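Local structure of conserved hypothetical protein (Streptococcus pneumoniae, 4QDY) at residues V61-T66 / Q93-K98; L77-L82 / A88-Q93; I110-D115 / E126-S131. The protein is of unknown function but carries two YbbR-like domains, each built largely of beta strands. One frame throughout, in Å; residues are numbered along the deposited sequence.

Contact 1: V61-T66 / Q93-K98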
loop_
_atom_site.group_PDB
_atom_site.type_symbol
_atom_site.label_atom_id
_atom_site.label_comp_id
_atom_site.label_asym_id
_atom_site.label_seq_id
_atom_site.Cartn_x
_atom_site.Cartn_y
_atom_site.Cartn_z
ATOM N N VAL A 61 4.608 14.365 2.262
ATOM C CA VAL A 61 4.640 13.994 0.849
ATOM C C VAL A 61 3.179 13.698 0.451
ATOM O O VAL A 61 2.494 12.917 1.116
ATOM C CB VAL A 61 5.635 12.852 0.491
ATOM C CG1 VAL A 61 5.376 11.578 1.283
ATOM C CG2 VAL A 61 5.649 12.569 -1.007
ATOM N N THR A 62 2.694 14.396 -0.587
ATOM C CA THR A 62 1.310 14.277 -1.042
ATOM C C THR A 62 1.216 13.877 -2.521
ATOM O O THR A 62 2.178 14.008 -3.275
ATOM C CB THR A 62 0.545 15.606 -0.828
ATOM O OG1 THR A 62 1.156 16.649 -1.588
ATOM C CG2 THR A 62 0.447 16.011 0.638
ATOM N N ALA A 63 0.027 13.394 -2.908
ATOM C CA ALA A 63 -0.383 12.993 -4.255
ATOM C C ALA A 63 -1.862 13.317 -4.448
ATOM O O ALA A 63 -2.642 13.145 -3.511
ATOM C CB ALA A 63 -0.112 11.511 -4.477
ATOM N N ASP A 64 -2.242 13.826 -5.629
ATOM C CA ASP A 64 -3.630 14.204 -5.907
ATOM C C ASP A 64 -4.169 13.382 -7.082
ATOM O O ASP A 64 -3.563 13.368 -8.154
ATOM C CB ASP A 64 -3.719 15.718 -6.195
ATOM C CG ASP A 64 -5.119 16.297 -6.302
ATOM O OD1 ASP A 64 -6.085 15.600 -5.922
ATOM O OD2 ASP A 64 -5.241 17.473 -6.701
ATOM N N LEU A 65 -5.303 12.689 -6.868
ATOM C CA LEU A 65 -5.917 11.827 -7.885
ATOM C C LEU A 65 -7.295 12.340 -8.347
ATOM O O LEU A 65 -7.931 11.681 -9.177
ATOM C CB LEU A 65 -6.087 10.391 -7.338
ATOM C CG LEU A 65 -4.859 9.632 -6.817
ATOM C CD1 LEU A 65 -5.267 8.265 -6.327
ATOM C CD2 LEU A 65 -3.792 9.470 -7.888
ATOM N N THR A 66 -7.748 13.499 -7.821
ATOM C CA THR A 66 -9.057 14.108 -8.108
ATOM C C THR A 66 -9.279 14.358 -9.618
ATOM O O THR A 66 -10.388 14.112 -10.105
ATOM C CB THR A 66 -9.231 15.433 -7.351
ATOM O OG1 THR A 66 -8.113 16.281 -7.619
ATOM C CG2 THR A 66 -9.385 15.235 -5.846
ATOM N N GLN A 93 10.040 9.579 -7.084
ATOM C CA GLN A 93 9.438 10.898 -7.326
ATOM C C GLN A 93 7.980 10.765 -7.771
ATOM O O GLN A 93 7.183 11.670 -7.518
ATOM C CB GLN A 93 10.222 11.709 -8.377
ATOM C CG GLN A 93 11.665 12.095 -8.013
ATOM C CD GLN A 93 12.705 11.013 -8.224
ATOM O OE1 GLN A 93 12.542 9.845 -7.852
ATOM N NE2 GLN A 93 13.844 11.403 -8.774
ATOM N N LYS A 94 7.641 9.652 -8.453
ATOM C CA LYS A 94 6.295 9.358 -8.953
ATOM C C LYS A 94 5.837 7.971 -8.495
ATOM O O LYS A 94 6.664 7.066 -8.352
ATOM C CB LYS A 94 6.239 9.446 -10.491
ATOM C CG LYS A 94 6.571 10.816 -11.071
ATOM C CD LYS A 94 6.506 10.828 -12.595
ATOM C CE LYS A 94 6.819 12.197 -13.152
ATOM N NZ LYS A 94 6.729 12.230 -14.635
ATOM N N ILE A 95 4.521 7.803 -8.269
ATOM C CA ILE A 95 3.943 6.514 -7.863
ATOM C C ILE A 95 2.921 6.076 -8.923
ATOM O O ILE A 95 2.275 6.924 -9.538
ATOM C CB ILE A 95 3.314 6.527 -6.432
ATOM C CG1 ILE A 95 2.105 7.505 -6.311
ATOM C CG2 ILE A 95 4.391 6.785 -5.362
ATOM C CD1 ILE A 95 1.252 7.385 -5.027
ATOM N N THR A 96 2.784 4.755 -9.133
ATOM C CA THR A 96 1.837 4.179 -10.096
ATOM C C THR A 96 0.583 3.753 -9.336
ATOM O O THR A 96 0.668 2.941 -8.416
ATOM C CB THR A 96 2.487 3.016 -10.862
ATOM O OG1 THR A 96 3.697 3.477 -11.465
ATOM C CG2 THR A 96 1.559 2.413 -11.924
ATOM N N VAL A 97 -0.576 4.315 -9.711
ATOM C CA VAL A 97 -1.839 4.030 -9.032
ATOM C C VAL A 97 -2.860 3.443 -10.024
ATOM O O VAL A 97 -3.044 3.987 -11.116
ATOM C CB VAL A 97 -2.407 5.311 -8.351
ATOM C CG1 VAL A 97 -3.678 5.007 -7.569
ATOM C CG2 VAL A 97 -1.377 5.964 -7.432
ATOM N N LYS A 98 -3.528 2.342 -9.616
ATOM C CA LYS A 98 -4.613 1.691 -10.354
ATOM C C LYS A 98 -5.933 2.170 -9.753
ATOM O O LYS A 98 -6.346 1.681 -8.696
ATOM C CB LYS A 98 -4.480 0.153 -10.329
ATOM C CG LYS A 98 -5.599 -0.585 -11.071
ATOM C CD LYS A 98 -5.540 -2.091 -10.861
ATOM C CE LYS A 98 -6.705 -2.796 -11.513
ATOM N NZ LYS A 98 -6.670 -4.261 -11.268
#
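Ala63 lies over Ile95 and Leu65 over Val97, with CA atoms 8.6 Å apart in the first pair and 8.9 Å in the second. The two segments run in the same general direction and share no hydrogen bond, so they meet through side chains and not as neighbouring strands. All four touching residues are buried and turn their CB atoms toward the other segment. The closer of the two meetings is between methyl groups, Leu65 CD1 and Val97 CG1 at 3.8 Å, the two side chains passing each other at a slant. With chi1 at -177°, Val97 turns CG1 opposite its backbone N, and this is the branch that meets Leu65. Two residues earlier on each segment, Ala63 CB meets Ile95 CD1 more loosely, at 4.4 Å. At the end of strand 60-64, Asp64 OD1 closes an Asx turn: it accepts from Thr66 N and, at 2.7 Å, from Thr66 OG1, both arriving from the same face of the carboxylate plane. Leu77, touching Ala63 and Ile95, and Ile29, touching Leu65 and Val97, join the apolar layer, with Ile18 and Ile20 of strand 9-21. Strand 60-64 itself pairs in parallel with strand 9-21 and antiparallel with strand 71-80.

Contact 2: L77-L82 / A88-Q93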
loop_
_atom_site.group_PDB
_atom_site.type_symbol
_atom_site.label_atom_id
_atom_site.label_comp_id
_atom_site.label_asym_id
_atom_site.label_seq_id
_atom_site.Cartn_x
_atom_site.Cartn_y
_atom_site.Cartn_z
ATOM N N LEU A 77 4.696 13.064 -6.986
ATOM C CA LEU A 77 4.570 13.338 -5.556
ATOM C C LEU A 77 5.014 14.769 -5.247
ATOM O O LEU A 77 5.955 15.267 -5.873
ATOM C CB LEU A 77 5.386 12.333 -4.717
ATOM C CG LEU A 77 5.068 10.837 -4.850
ATOM C CD1 LEU A 77 5.954 10.023 -3.935
ATOM C CD2 LEU A 77 3.616 10.532 -4.522
ATOM N N SER A 78 4.345 15.429 -4.286
ATOM C CA SER A 78 4.681 16.799 -3.888
ATOM C C SER A 78 5.141 16.866 -2.439
ATOM O O SER A 78 4.571 16.191 -1.583
ATOM C CB SER A 78 3.482 17.725 -4.079
ATOM O OG SER A 78 3.087 17.783 -5.439
ATOM N N ILE A 79 6.166 17.689 -2.166
ATOM C CA ILE A 79 6.671 17.903 -0.809
ATOM C C ILE A 79 6.062 19.221 -0.326
ATOM O O ILE A 79 6.363 20.282 -0.882
ATOM C CB ILE A 79 8.232 17.861 -0.669
ATOM C CG1 ILE A 79 8.862 16.524 -1.145
ATOM C CG2 ILE A 79 8.672 18.161 0.766
ATOM C CD1 ILE A 79 9.094 16.367 -2.647
ATOM N N GLU A 80 5.179 19.145 0.676
ATOM C CA GLU A 80 4.504 20.317 1.235
ATOM C C GLU A 80 4.999 20.612 2.649
ATOM O O GLU A 80 5.404 19.693 3.361
ATOM C CB GLU A 80 2.977 20.122 1.246
ATOM C CG GLU A 80 2.353 19.972 -0.134
ATOM C CD GLU A 80 0.843 19.823 -0.187
ATOM O OE1 GLU A 80 0.168 20.070 0.841
ATOM O OE2 GLU A 80 0.328 19.497 -1.281
ATOM N N ASP A 81 4.966 21.906 3.042
ATOM C CA ASP A 81 5.342 22.464 4.349
ATOM C C ASP A 81 6.818 22.146 4.723
ATOM O O ASP A 81 7.136 22.026 5.913
ATOM C CB ASP A 81 4.403 21.949 5.461
ATOM C CG ASP A 81 2.936 22.303 5.283
ATOM O OD1 ASP A 81 2.645 23.422 4.796
ATOM O OD2 ASP A 81 2.078 21.501 5.711
ATOM N N LEU A 82 7.719 22.068 3.721
ATOM C CA LEU A 82 9.146 21.845 3.970
ATOM C C LEU A 82 9.783 23.145 4.486
ATOM O O LEU A 82 9.627 24.184 3.833
ATOM C CB LEU A 82 9.882 21.339 2.708
ATOM C CG LEU A 82 11.402 21.082 2.846
ATOM C CD1 LEU A 82 11.690 19.766 3.567
ATOM C CD2 LEU A 82 12.063 21.046 1.494
ATOM N N ALA A 88 14.289 18.818 -0.680
ATOM C CA ALA A 88 13.711 17.486 -0.488
ATOM C C ALA A 88 13.364 16.829 -1.813
ATOM O O ALA A 88 12.717 17.448 -2.664
ATOM C CB ALA A 88 12.466 17.571 0.377
ATOM N N VAL A 89 13.802 15.572 -1.989
ATOM C CA VAL A 89 13.516 14.781 -3.186
ATOM C C VAL A 89 13.008 13.418 -2.718
ATOM O O VAL A 89 13.732 12.696 -2.026
ATOM C CB VAL A 89 14.711 14.655 -4.181
ATOM C CG1 VAL A 89 14.296 13.885 -5.432
ATOM C CG2 VAL A 89 15.268 16.021 -4.578
ATOM N N ALA A 90 11.753 13.087 -3.075
ATOM C CA ALA A 90 11.113 11.820 -2.728
ATOM C C ALA A 90 11.683 10.679 -3.567
ATOM O O ALA A 90 12.015 10.881 -4.737
ATOM C CB ALA A 90 9.611 11.920 -2.927
ATOM N N THR A 91 11.795 9.485 -2.962
ATOM C CA THR A 91 12.313 8.265 -3.581
ATOM C C THR A 91 11.221 7.171 -3.477
ATOM O O THR A 91 11.052 6.593 -2.397
ATOM C CB THR A 91 13.648 7.865 -2.915
ATOM O OG1 THR A 91 14.563 8.960 -2.994
ATOM C CG2 THR A 91 14.278 6.622 -3.539
ATOM N N PRO A 92 10.445 6.881 -4.552
ATOM C CA PRO A 92 10.493 7.462 -5.910
ATOM C C PRO A 92 9.771 8.816 -6.004
ATOM O O PRO A 92 8.993 9.164 -5.114
ATOM C CB PRO A 92 9.773 6.402 -6.750
ATOM C CG PRO A 92 8.757 5.819 -5.815
ATOM C CD PRO A 92 9.409 5.832 -4.454
ATOM N N GLN A 93 10.040 9.579 -7.084
ATOM C CA GLN A 93 9.438 10.898 -7.326
ATOM C C GLN A 93 7.980 10.765 -7.771
ATOM O O GLN A 93 7.183 11.670 -7.518
ATOM C CB GLN A 93 10.222 11.709 -8.377
ATOM C CG GLN A 93 11.665 12.095 -8.013
ATOM C CD GLN A 93 12.705 11.013 -8.224
ATOM O OE1 GLN A 93 12.542 9.845 -7.852
ATOM N NE2 GLN A 93 13.844 11.403 -8.774
#
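Leu77 N donates to Gln93 O at 2.9 Å, the one hydrogen bond across this contact and a straight one, with an N-H...O angle of 167°. The bond lies within the beta hairpin of strands 71-80 and 87-113, antiparallel partners joined by a short connection. Toward that connection the backbones separate, Ile79 CA standing 7.1 Å from Ala88 CA, and side chains take over from backbone bonding. Apolar contact is concentrated on two alanines. Ala88 CB receives Leu82 CD2 at 3.7 Å and Ile79 CG2 at 3.9 Å, two branched side chains converging on a single methyl. The leucine extends to it with CG anti to the backbone N (chi1 179°). Ile79 splits its branches: CG2 stays with Ala88 CB, whereas CD1 lies near Ala88 O and faces Ala90 CB. The latter methyl also receives Leu77 CD1 at 4.2 Å. Two residues after Ala90, a cis peptide bond precedes Pro92, where the second segment leaves its strand and turns into Gln93; Leu77 CD1 lies 3.4 Å from Pro92 O. On the outer edges, Ser78 and Glu80 bond through their backbones to strand 60-64, while Val89 and Thr91 do so to strand 35-42; Pro92 and Gln93 also pack on Phe187 of the second subunit.

Contact 3: I110-D115 / E126-S131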
loop_
_atom_site.group_PDB
_atom_site.type_symbol
_atom_site.label_atom_id
_atom_site.label_comp_id
_atom_site.label_asym_id
_atom_site.label_seq_id
_atom_site.Cartn_x
_atom_site.Cartn_y
_atom_site.Cartn_z
ATOM N N ILE A 110 -15.287 -19.101 3.465
ATOM C CA ILE A 110 -14.172 -18.751 4.355
ATOM C C ILE A 110 -13.461 -20.054 4.729
ATOM O O ILE A 110 -14.056 -20.929 5.363
ATOM C CB ILE A 110 -14.656 -17.943 5.591
ATOM C CG1 ILE A 110 -15.484 -16.710 5.142
ATOM C CG2 ILE A 110 -13.462 -17.536 6.480
ATOM C CD1 ILE A 110 -16.294 -16.028 6.210
ATOM N N VAL A 111 -12.198 -20.182 4.297
ATOM C CA VAL A 111 -11.384 -21.383 4.470
ATOM C C VAL A 111 -10.233 -21.124 5.461
ATOM O O VAL A 111 -9.399 -20.258 5.199
ATOM C CB VAL A 111 -10.828 -21.857 3.092
ATOM C CG1 VAL A 111 -9.913 -23.073 3.238
ATOM C CG2 VAL A 111 -11.954 -22.146 2.106
ATOM N N PRO A 112 -10.115 -21.902 6.559
ATOM C CA PRO A 112 -8.969 -21.708 7.463
ATOM C C PRO A 112 -7.702 -22.339 6.878
ATOM O O PRO A 112 -7.782 -23.400 6.256
ATOM C CB PRO A 112 -9.407 -22.401 8.762
ATOM C CG PRO A 112 -10.807 -22.930 8.512
ATOM C CD PRO A 112 -10.985 -22.994 7.035
ATOM N N GLU A 113 -6.545 -21.675 7.053
ATOM C CA GLU A 113 -5.251 -22.140 6.539
ATOM C C GLU A 113 -4.203 -22.208 7.648
ATOM O O GLU A 113 -3.980 -21.221 8.353
ATOM C CB GLU A 113 -4.742 -21.226 5.405
ATOM C CG GLU A 113 -5.548 -21.290 4.114
ATOM C CD GLU A 113 -5.487 -22.579 3.312
ATOM O OE1 GLU A 113 -4.477 -23.313 3.420
ATOM O OE2 GLU A 113 -6.419 -22.812 2.509
ATOM N N ILE A 114 -3.576 -23.390 7.812
ATOM C CA ILE A 114 -2.518 -23.662 8.793
ATOM C C ILE A 114 -1.404 -24.447 8.082
ATOM O O ILE A 114 -1.675 -25.479 7.466
ATOM C CB ILE A 114 -3.039 -24.406 10.071
ATOM C CG1 ILE A 114 -4.152 -23.599 10.800
ATOM C CG2 ILE A 114 -1.875 -24.728 11.033
ATOM C CD1 ILE A 114 -4.874 -24.313 11.979
ATOM N N ASP A 115 -0.160 -23.945 8.164
ATOM C CA ASP A 115 1.023 -24.571 7.572
ATOM C C ASP A 115 1.489 -25.742 8.461
ATOM O O ASP A 115 1.632 -25.539 9.669
ATOM C CB ASP A 115 2.141 -23.517 7.395
ATOM C CG ASP A 115 3.451 -23.980 6.770
ATOM O OD1 ASP A 115 3.424 -24.935 5.965
ATOM O OD2 ASP A 115 4.482 -23.312 6.993
ATOM N N GLU A 126 -7.961 -32.040 15.215
ATOM C CA GLU A 126 -9.274 -32.684 15.180
ATOM C C GLU A 126 -10.272 -31.856 14.348
ATOM O O GLU A 126 -10.850 -32.384 13.396
ATOM C CB GLU A 126 -9.800 -32.876 16.622
ATOM C CG GLU A 126 -11.211 -33.436 16.744
ATOM C CD GLU A 126 -11.423 -34.850 16.243
ATOM O OE1 GLU A 126 -10.767 -35.775 16.774
ATOM O OE2 GLU A 126 -12.313 -35.044 15.385
ATOM N N ASN A 127 -10.488 -30.579 14.726
ATOM C CA ASN A 127 -11.438 -29.676 14.071
ATOM C C ASN A 127 -10.948 -28.225 14.110
ATOM O O ASN A 127 -10.308 -27.818 15.080
ATOM C CB ASN A 127 -12.808 -29.782 14.765
ATOM C CG ASN A 127 -13.916 -28.916 14.201
ATOM O OD1 ASN A 127 -14.005 -28.658 12.995
ATOM N ND2 ASN A 127 -14.829 -28.505 15.065
ATOM N N VAL A 128 -11.261 -27.448 13.054
ATOM C CA VAL A 128 -10.919 -26.027 12.970
ATOM C C VAL A 128 -12.219 -25.246 12.738
ATOM O O VAL A 128 -12.895 -25.451 11.726
ATOM C CB VAL A 128 -9.838 -25.678 11.907
ATOM C CG1 VAL A 128 -9.478 -24.197 11.968
ATOM C CG2 VAL A 128 -8.579 -26.520 12.086
HETATM N N MSE A 129 -12.565 -24.371 13.692
HETATM C CA MSE A 129 -13.750 -23.512 13.654
HETATM C C MSE A 129 -13.364 -22.069 13.347
HETATM O O MSE A 129 -12.351 -21.581 13.850
HETATM C CB MSE A 129 -14.518 -23.572 14.992
HETATM C CG MSE A 129 -15.285 -24.873 15.233
HETATM SE SE MSE A 129 -16.905 -25.080 14.136
HETATM C CE MSE A 129 -17.963 -23.567 14.821
ATOM N N VAL A 130 -14.177 -21.393 12.525
ATOM C CA VAL A 130 -14.017 -19.982 12.166
ATOM C C VAL A 130 -15.297 -19.273 12.662
ATOM O O VAL A 130 -16.406 -19.707 12.340
ATOM C CB VAL A 130 -13.700 -19.755 10.653
ATOM C CG1 VAL A 130 -14.688 -20.469 9.725
ATOM C CG2 VAL A 130 -13.591 -18.275 10.309
ATOM N N SER A 131 -15.134 -18.236 13.506
ATOM C CA SER A 131 -16.238 -17.500 14.131
ATOM C C SER A 131 -17.121 -16.769 13.111
ATOM O O SER A 131 -18.341 -16.751 13.283
ATOM C CB SER A 131 -15.705 -16.487 15.134
ATOM O OG SER A 131 -15.086 -17.163 16.216
#
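Pro112 and Val128 supply the closest approach of this wholly apolar contact, Pro112 CB lying 3.7 Å from Val128 CG1. The proline ring offers its CB and CG side together, CG being 3.9 Å from the same methyl, and the two side chains slide past each other in opposite directions. Val128 holds CG1 anti to the backbone N (chi1 -176°), which directs that branch to the proline; its other branch, CG2, faces Ile114 CD1 at 4.3 Å. One valine therefore serves two residues of the first segment, a separate methyl for each. The remaining pair is methyl on methyl: Ile110 CG2 stands 3.9 Å from Val130 CG2, the side chains lying at an angle to each other.

No hydrogen bond spans the two segments, which run in broadly opposite directions with Pro112 CA and Val130 CA 7.1 Å apart. They are parts of one mixed sheet in the second YbbR-like region, but each is bonded to other strands. Segment 110-115 pairs in parallel with strand 149-153, through Val111 and Glu113, and strand 124-130 pairs antiparallel with strand 183-196. A classic beta bulge interrupts the latter pairing, Glu126 and Asn127 both facing Thr194. The usual strand alternation sorts the side chains: Ile110, Pro112 and Ile114 point toward the other segment, Val111 and Glu113 away, and Val128 and Val130 likewise flank Met129, a selenomethionine that points away.

Polar interactions gather where the strands end. Asp115 OD2 is hydrogen-bonded to Ser117 OG, and Ser131 OG to the carbonyl of Ile190. Met191 of strand 183-196 touches both Ile114 and Val128.

In the fold
Contact 1 is buried, whereas contacts 2 and 3 lie at the surface. Strand 87-113 enters all three, giving the overlapping segments 93-98 and 88-93 to contacts 1 and 2 in the first YbbR-like region and its far end to contact 3 in the second, so that contacts 1 and 3 lie about 39 Å apart between centres. Contacts 1 and 2 share Gln93 and touch directly: Thr62 N probably bonds to Ser78 O (2.8 Å), where strands 60-64 and 71-80 pair. Chemistry follows position. Contact 2, between true sheet neighbours, adds a backbone hydrogen bond to its packing; contacts 1 and 3 join strands not paired with each other, by aliphatic side chains alone.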